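Local coordinates for protein xyloglucan-specific endo-beta-1,4-glucanase BoGH5A (Bacteroides ovatus, PDB 3ZMR) that hydrolyses internal beta-1,4-glucosidic linkages of the xyloglucan backbone with retention of anomeric configuration, releasing xyloglucan oligosaccharides in the gut bacterium's breakdown of this plant polysaccharide, at residues S379-F384 against V389-G394; G109-D112 against Q117-A120. All blocks are in the same frame, centred on the assembly; numbering follows the deposited sequence.

Interaction 1. Residues S379-F384 against V389-G394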
ATOM      1  N   SER A 379     -17.273   0.432   3.212  1.00  9.78           N
ATOM      2  CA  SER A 379     -17.787  -0.946   3.240  1.00 10.33           C
ATOM      3  C   SER A 379     -17.402  -1.753   1.998  1.00  8.94           C
ATOM      4  O   SER A 379     -17.358  -2.987   2.053  1.00 12.08           O
ATOM      5  CB  SER A 379     -19.290  -0.980   3.469  1.00 12.94           C
ATOM      6  OG  SER A 379     -20.016  -0.610   2.347  1.00 17.99           O
ATOM      7  N   SER A 380     -17.109  -1.085   0.879  1.00  9.17           N
ATOM      8  CA  SER A 380     -16.682  -1.770  -0.349  1.00 10.48           C
ATOM      9  C   SER A 380     -15.347  -2.533  -0.157  1.00 11.30           C
ATOM     10  O   SER A 380     -15.029  -3.455  -0.886  1.00 11.35           O
ATOM     11  CB  SER A 380     -16.619  -0.801  -1.559  1.00 11.68           C
ATOM     12  OG  SER A 380     -15.470   0.038  -1.509  1.00 10.59           O
ATOM     13  N   LEU A 381     -14.602  -2.152   0.864  1.00  9.45           N
ATOM     14  CA  LEU A 381     -13.355  -2.836   1.255  1.00  9.92           C
ATOM     15  C   LEU A 381     -13.560  -4.187   1.932  1.00  9.92           C
ATOM     16  O   LEU A 381     -12.597  -4.920   2.173  1.00 10.29           O
ATOM     17  CB  LEU A 381     -12.502  -1.923   2.138  1.00  8.80           C
ATOM     18  CG  LEU A 381     -11.959  -0.679   1.397  1.00 13.58           C
ATOM     19  CD1 LEU A 381     -11.493   0.335   2.439  1.00 15.08           C
ATOM     20  CD2 LEU A 381     -10.831  -1.106   0.473  1.00 16.45           C
ATOM     21  N   ASN A 382     -14.829  -4.534   2.179  1.00 10.64           N
ATOM     22  CA  ASN A 382     -15.180  -5.865   2.711  1.00 10.71           C
ATOM     23  C   ASN A 382     -14.669  -7.007   1.852  1.00 11.25           C
ATOM     24  O   ASN A 382     -14.409  -8.086   2.355  1.00 10.63           O
ATOM     25  CB  ASN A 382     -16.691  -5.991   3.056  1.00 12.33           C
ATOM     26  CG  ASN A 382     -17.657  -6.023   1.869  1.00 18.20           C
ATOM     27  OD1 ASN A 382     -17.323  -5.887   0.715  1.00 21.28           O
ATOM     28  ND2 ASN A 382     -18.944  -6.215   2.209  1.00 37.11           N
ATOM     29  N   VAL A 383     -14.499  -6.765   0.552  1.00 10.34           N
ATOM     30  CA  VAL A 383     -13.956  -7.797  -0.346  1.00 13.32           C
ATOM     31  C   VAL A 383     -12.550  -8.237   0.111  1.00 11.84           C
ATOM     32  O   VAL A 383     -12.204  -9.415   0.040  1.00 14.84           O
ATOM     33  CB  VAL A 383     -13.979  -7.353  -1.822  1.00 13.93           C
ATOM     34  CG1 VAL A 383     -13.053  -6.185  -2.093  1.00 13.09           C
ATOM     35  CG2 VAL A 383     -13.629  -8.518  -2.729  1.00 22.40           C
ATOM     36  N   PHE A 384     -11.754  -7.290   0.603  1.00  9.58           N
ATOM     37  CA  PHE A 384     -10.449  -7.614   1.165  1.00  8.94           C
ATOM     38  C   PHE A 384     -10.548  -8.297   2.516  1.00  9.04           C
ATOM     39  O   PHE A 384      -9.939  -9.356   2.727  1.00  8.88           O
ATOM     40  CB  PHE A 384      -9.554  -6.344   1.220  1.00  8.37           C
ATOM     41  CG  PHE A 384      -9.314  -5.783  -0.142  1.00  9.16           C
ATOM     42  CD1 PHE A 384      -8.504  -6.446  -1.028  1.00 11.61           C
ATOM     43  CD2 PHE A 384      -9.942  -4.629  -0.567  1.00 11.13           C
ATOM     44  CE1 PHE A 384      -8.339  -6.002  -2.327  1.00 14.46           C
ATOM     45  CE2 PHE A 384      -9.769  -4.174  -1.870  1.00 11.98           C
ATOM     46  CZ  PHE A 384      -8.949  -4.836  -2.733  1.00 15.97           C
ATOM     47  N   VAL A 389      -7.511 -10.262   4.075  1.00  9.86           N
ATOM     48  CA  VAL A 389      -6.513  -9.208   3.822  1.00  8.19           C
ATOM     49  C   VAL A 389      -6.940  -7.971   4.600  1.00  7.34           C
ATOM     50  O   VAL A 389      -7.988  -7.348   4.281  1.00  9.38           O
ATOM     51  CB  VAL A 389      -6.416  -8.871   2.333  1.00  8.85           C
ATOM     52  CG1 VAL A 389      -5.424  -7.730   2.112  1.00 10.40           C
ATOM     53  CG2 VAL A 389      -6.005 -10.106   1.536  1.00 11.60           C
ATOM     54  N   PRO A 390      -6.176  -7.627   5.664  1.00  7.82           N
ATOM     55  CA  PRO A 390      -6.541  -6.441   6.433  1.00  8.86           C
ATOM     56  C   PRO A 390      -6.238  -5.171   5.675  1.00  8.37           C
ATOM     57  O   PRO A 390      -5.441  -5.168   4.716  1.00  8.30           O
ATOM     58  CB  PRO A 390      -5.683  -6.580   7.682  1.00  9.14           C
ATOM     59  CG  PRO A 390      -4.423  -7.256   7.189  1.00  9.19           C
ATOM     60  CD  PRO A 390      -4.929  -8.230   6.147  1.00  9.22           C
ATOM     61  N   VAL A 391      -6.898  -4.101   6.106  1.00  8.47           N
ATOM     62  CA  VAL A 391      -6.806  -2.807   5.427  1.00  8.67           C
ATOM     63  C   VAL A 391      -6.525  -1.720   6.450  1.00  7.72           C
ATOM     64  O   VAL A 391      -7.246  -1.575   7.430  1.00  9.45           O
ATOM     65  CB  VAL A 391      -8.088  -2.462   4.637  1.00 10.14           C
ATOM     66  CG1 VAL A 391      -7.950  -1.135   3.920  1.00 11.95           C
ATOM     67  CG2 VAL A 391      -8.458  -3.561   3.656  1.00  9.04           C
ATOM     68  N   ILE A 392      -5.464  -0.958   6.174  1.00  8.91           N
ATOM     69  CA  ILE A 392      -5.140   0.251   6.888  1.00  8.63           C
ATOM     70  C   ILE A 392      -5.623   1.438   6.065  1.00  7.92           C
ATOM     71  O   ILE A 392      -5.321   1.561   4.887  1.00  9.11           O
ATOM     72  CB  ILE A 392      -3.629   0.356   7.140  1.00  9.76           C
ATOM     73  CG1 ILE A 392      -3.192  -0.720   8.130  1.00 11.90           C
ATOM     74  CG2 ILE A 392      -3.245   1.714   7.713  1.00 12.71           C
ATOM     75  CD1 ILE A 392      -1.707  -1.019   8.113  1.00 14.24           C
ATOM     76  N   ILE A 393      -6.438   2.286   6.695  1.00  8.75           N
ATOM     77  CA  ILE A 393      -6.739   3.608   6.144  1.00  7.20           C
ATOM     78  C   ILE A 393      -5.616   4.493   6.669  1.00  8.08           C
ATOM     79  O   ILE A 393      -5.641   5.021   7.790  1.00  8.69           O
ATOM     80  CB  ILE A 393      -8.156   4.113   6.517  1.00  7.62           C
ATOM     81  CG1 ILE A 393      -9.228   3.126   6.001  1.00 10.13           C
ATOM     82  CG2 ILE A 393      -8.415   5.547   6.034  1.00 12.96           C
ATOM     83  CD1 ILE A 393      -9.220   2.888   4.502  1.00 10.34           C
ATOM     84  N   GLY A 394      -4.574   4.591   5.847  1.00  7.91           N
ATOM     85  CA  GLY A 394      -3.295   5.145   6.301  1.00  8.09           C
ATOM     86  C   GLY A 394      -3.298   6.628   6.589  1.00  7.47           C
ATOM     87  O   GLY A 394      -2.431   7.110   7.331  1.00  7.61           O
TER
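L381, in the turn before helix 382-386, and F384, on that helix, lean onto V389, V391 and I393, packing the outer layer of the (beta/alpha)8 barrel of family 5 glycoside hydrolases against its seventh strand, 391-396. L381 lies within a type I beta turn from S379 to N382, from which the chain passes into the helix. L381 meets the strand with a single branch: its CD1 lies 4.1 Å from CG1 of V391, the two side chains crossing at about a right angle, and 4.0 Å from CD1 of I393, whose side chain it meets at a slant. I393 joins in by its tip, since its chi1 of -59° sets CG1 beside its own backbone N and the chain then carries CD1 toward the leucine. V391 divides its two methyls between L381 and F384. CG1 serves L381, while CG2 sits 3.9 Å from CB of F384. The phenylalanine thus touches V391 through the root of its side chain; the ring leads away from the strand, with CG1 of V383 over one face near the rim, and the side chain also touches L333 of strand 331-337 and A316 of helix 313-319. L432, in the loop before the eighth strand, also touches L381 and V391, continuing the apolar layer. At the turn into the strand, F384 and V389 bring their CB atoms to 4.2 Å. Here the backbone closes the contact with one hydrogen bond: V389 N donates to F384 O at 2.9 Å, from above the carbonyl plane, 40° out of it.

Interaction 2. Residues G109-D112 against Q117-A120; sequences GMRD and QLSA
R111 and L118 make the close part of this contact, where the loop that comes before helix 115-122 passes that helix. CD1 of L118 lies 3.6 Å from NH2 of R111, and the two side chains cross at about a right angle. The leucine extends its branch toward the loop because its CG stands anti to the backbone N (chi1 -159°), while the arginine chain bends at chi3 before the guanidinium passes the methyl. That group is held from elsewhere: NH2 forms a salt bridge with D253 and a hydrogen bond with Y210, which help hold it beside the leucine. L118, which also packs on H303, is the buried member; R111, D112 and Q117 lie at the exposed border.

The other side is looser and wet. The carbonyl O of D112 and OE1 of Q117 are 4.3 Å apart, and a water spans them, donating to D112 O at 3.1 Å and to Q117 OE1 at 2.7 Å. The same OE1 accepts a hydrogen bond from the backbone N of T114, the side-chain-to-backbone half of a capping box at the N terminus of the helix leading into strand 125-127 of the TIM barrel.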
ATOM      1  N   GLY A 109      10.583 -12.409  18.302  1.00  9.40           N
ATOM      2  CA  GLY A 109       9.721 -11.216  18.370  1.00 11.30           C
ATOM      3  C   GLY A 109       8.652 -11.123  17.302  1.00 12.56           C
ATOM      4  O   GLY A 109       7.959 -10.115  17.221  1.00 11.17           O
ATOM      5  N   MET A 110       8.491 -12.202  16.532  1.00 10.28           N
ATOM      6  CA  MET A 110       7.553 -12.274  15.417  1.00  8.29           C
ATOM      7  C   MET A 110       6.467 -13.279  15.797  1.00  9.02           C
ATOM      8  O   MET A 110       6.615 -14.484  15.592  1.00 12.35           O
ATOM      9  CB  MET A 110       8.234 -12.648  14.089  1.00  9.32           C
ATOM     10  CG  MET A 110       9.540 -11.924  13.821  1.00  9.39           C
ATOM     11  SD  MET A 110       9.512 -10.134  13.917  1.00 10.60           S
ATOM     12  CE  MET A 110       8.766  -9.710  12.358  1.00 10.11           C
ATOM     13  N   ARG A 111       5.387 -12.779  16.395  1.00  8.90           N
ATOM     14  CA  ARG A 111       4.288 -13.627  16.867  1.00  9.60           C
ATOM     15  C   ARG A 111       3.639 -14.381  15.719  1.00 10.00           C
ATOM     16  O   ARG A 111       3.582 -13.905  14.583  1.00 10.80           O
ATOM     17  CB  ARG A 111       3.249 -12.792  17.584  1.00 14.20           C
ATOM     18  CG  ARG A 111       3.776 -12.184  18.889  1.00 11.68           C
ATOM     19  CD  ARG A 111       2.817 -11.122  19.401  1.00 12.45           C
ATOM     20  NE  ARG A 111       2.962  -9.904  18.615  1.00 10.69           N
ATOM     21  CZ  ARG A 111       2.245  -8.806  18.786  1.00 12.72           C
ATOM     22  NH1 ARG A 111       1.245  -8.764  19.677  1.00 15.15           N
ATOM     23  NH2 ARG A 111       2.540  -7.744  18.056  1.00 12.54           N
ATOM     24  N   ASP A 112       3.105 -15.561  16.034  1.00 13.58           N
ATOM     25  CA  ASP A 112       2.397 -16.359  15.050  1.00 12.66           C
ATOM     26  C   ASP A 112       0.962 -15.835  14.902  1.00 12.22           C
ATOM     27  O   ASP A 112      -0.029 -16.452  15.366  1.00 16.61           O
ATOM     28  CB  ASP A 112       2.386 -17.834  15.454  1.00 15.68           C
ATOM     29  CG  ASP A 112       1.899 -18.731  14.346  1.00 23.19           C
ATOM     30  OD1 ASP A 112       1.817 -18.310  13.186  1.00 24.07           O
ATOM     31  OD2 ASP A 112       1.641 -19.901  14.641  1.00 34.04           O
ATOM     32  N   GLN A 117      -5.111 -10.746  12.162  1.00  9.80           N
ATOM     33  CA  GLN A 117      -5.111 -10.817  13.635  1.00 10.65           C
ATOM     34  C   GLN A 117      -4.335  -9.645  14.225  1.00 10.09           C
ATOM     35  O   GLN A 117      -4.738  -9.044  15.203  1.00 12.06           O
ATOM     36  CB  GLN A 117      -4.500 -12.137  14.103  1.00 15.10           C
ATOM     37  CG  GLN A 117      -5.393 -13.350  13.876  1.00 12.77           C
ATOM     38  CD  GLN A 117      -4.711 -14.640  14.259  1.00 16.11           C
ATOM     39  OE1 GLN A 117      -3.669 -14.958  13.716  1.00 12.06           O
ATOM     40  NE2 GLN A 117      -5.274 -15.361  15.235  1.00 22.54           N
ATOM     41  N   LEU A 118      -3.220  -9.296  13.590  1.00 10.50           N
ATOM     42  CA  LEU A 118      -2.423  -8.167  14.050  1.00 13.82           C
ATOM     43  C   LEU A 118      -3.258  -6.897  13.941  1.00  9.33           C
ATOM     44  O   LEU A 118      -3.195  -6.035  14.833  1.00 11.52           O
ATOM     45  CB  LEU A 118      -1.126  -8.049  13.257  1.00 11.65           C
ATOM     46  CG  LEU A 118      -0.041  -7.248  13.978  1.00 10.00           C
ATOM     47  CD1 LEU A 118       0.700  -8.089  14.997  1.00 13.27           C
ATOM     48  CD2 LEU A 118       0.952  -6.646  12.985  1.00 11.64           C
ATOM     49  N   SER A 119      -4.031  -6.777  12.861  1.00 10.12           N
ATOM     50  CA  SER A 119      -4.828  -5.561  12.631  1.00 15.59           C
ATOM     51  C   SER A 119      -5.818  -5.327  13.774  1.00 10.51           C
ATOM     52  O   SER A 119      -6.061  -4.189  14.166  1.00 12.27           O
ATOM     53  CB  SER A 119      -5.526  -5.573  11.264  1.00 12.47           C
ATOM     54  OG  SER A 119      -6.664  -6.388  11.252  1.00 11.38           O
ATOM     55  N   ALA A 120      -6.318  -6.400  14.361  1.00 12.27           N
ATOM     56  CA  ALA A 120      -7.311  -6.281  15.420  1.00 12.96           C
ATOM     57  C   ALA A 120      -6.681  -5.744  16.731  1.00 13.62           C
ATOM     58  O   ALA A 120      -7.389  -5.223  17.599  1.00 19.51           O
ATOM     59  CB  ALA A 120      -7.950  -7.632  15.662  1.00 17.28           C
TER
HETATM   60  O   HOH W   1      -2.369 -17.300  13.560  1.00 29.27           O

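In the fold
Interactions 1 and 2 belong to different parts of the same barrel domain: 109-112 with 117-120 lies ahead of its first strand, 379-384 with 389-394 before and along its seventh. Their centres are 18 Å apart, yet they touch directly, CB of P390 packing 3.7 Å from OG of S119, so helix 115-122 meets the residue just before the seventh strand. That strand leads toward the cleft. Next after interaction 1 comes E395, the inferred nucleophile, whose side chain is about 6 Å from that of I393; the side chain of I393 is about 11 Å from bound glucose. Interaction 2, by contrast, lies away from the substrate-binding and catalytic residues.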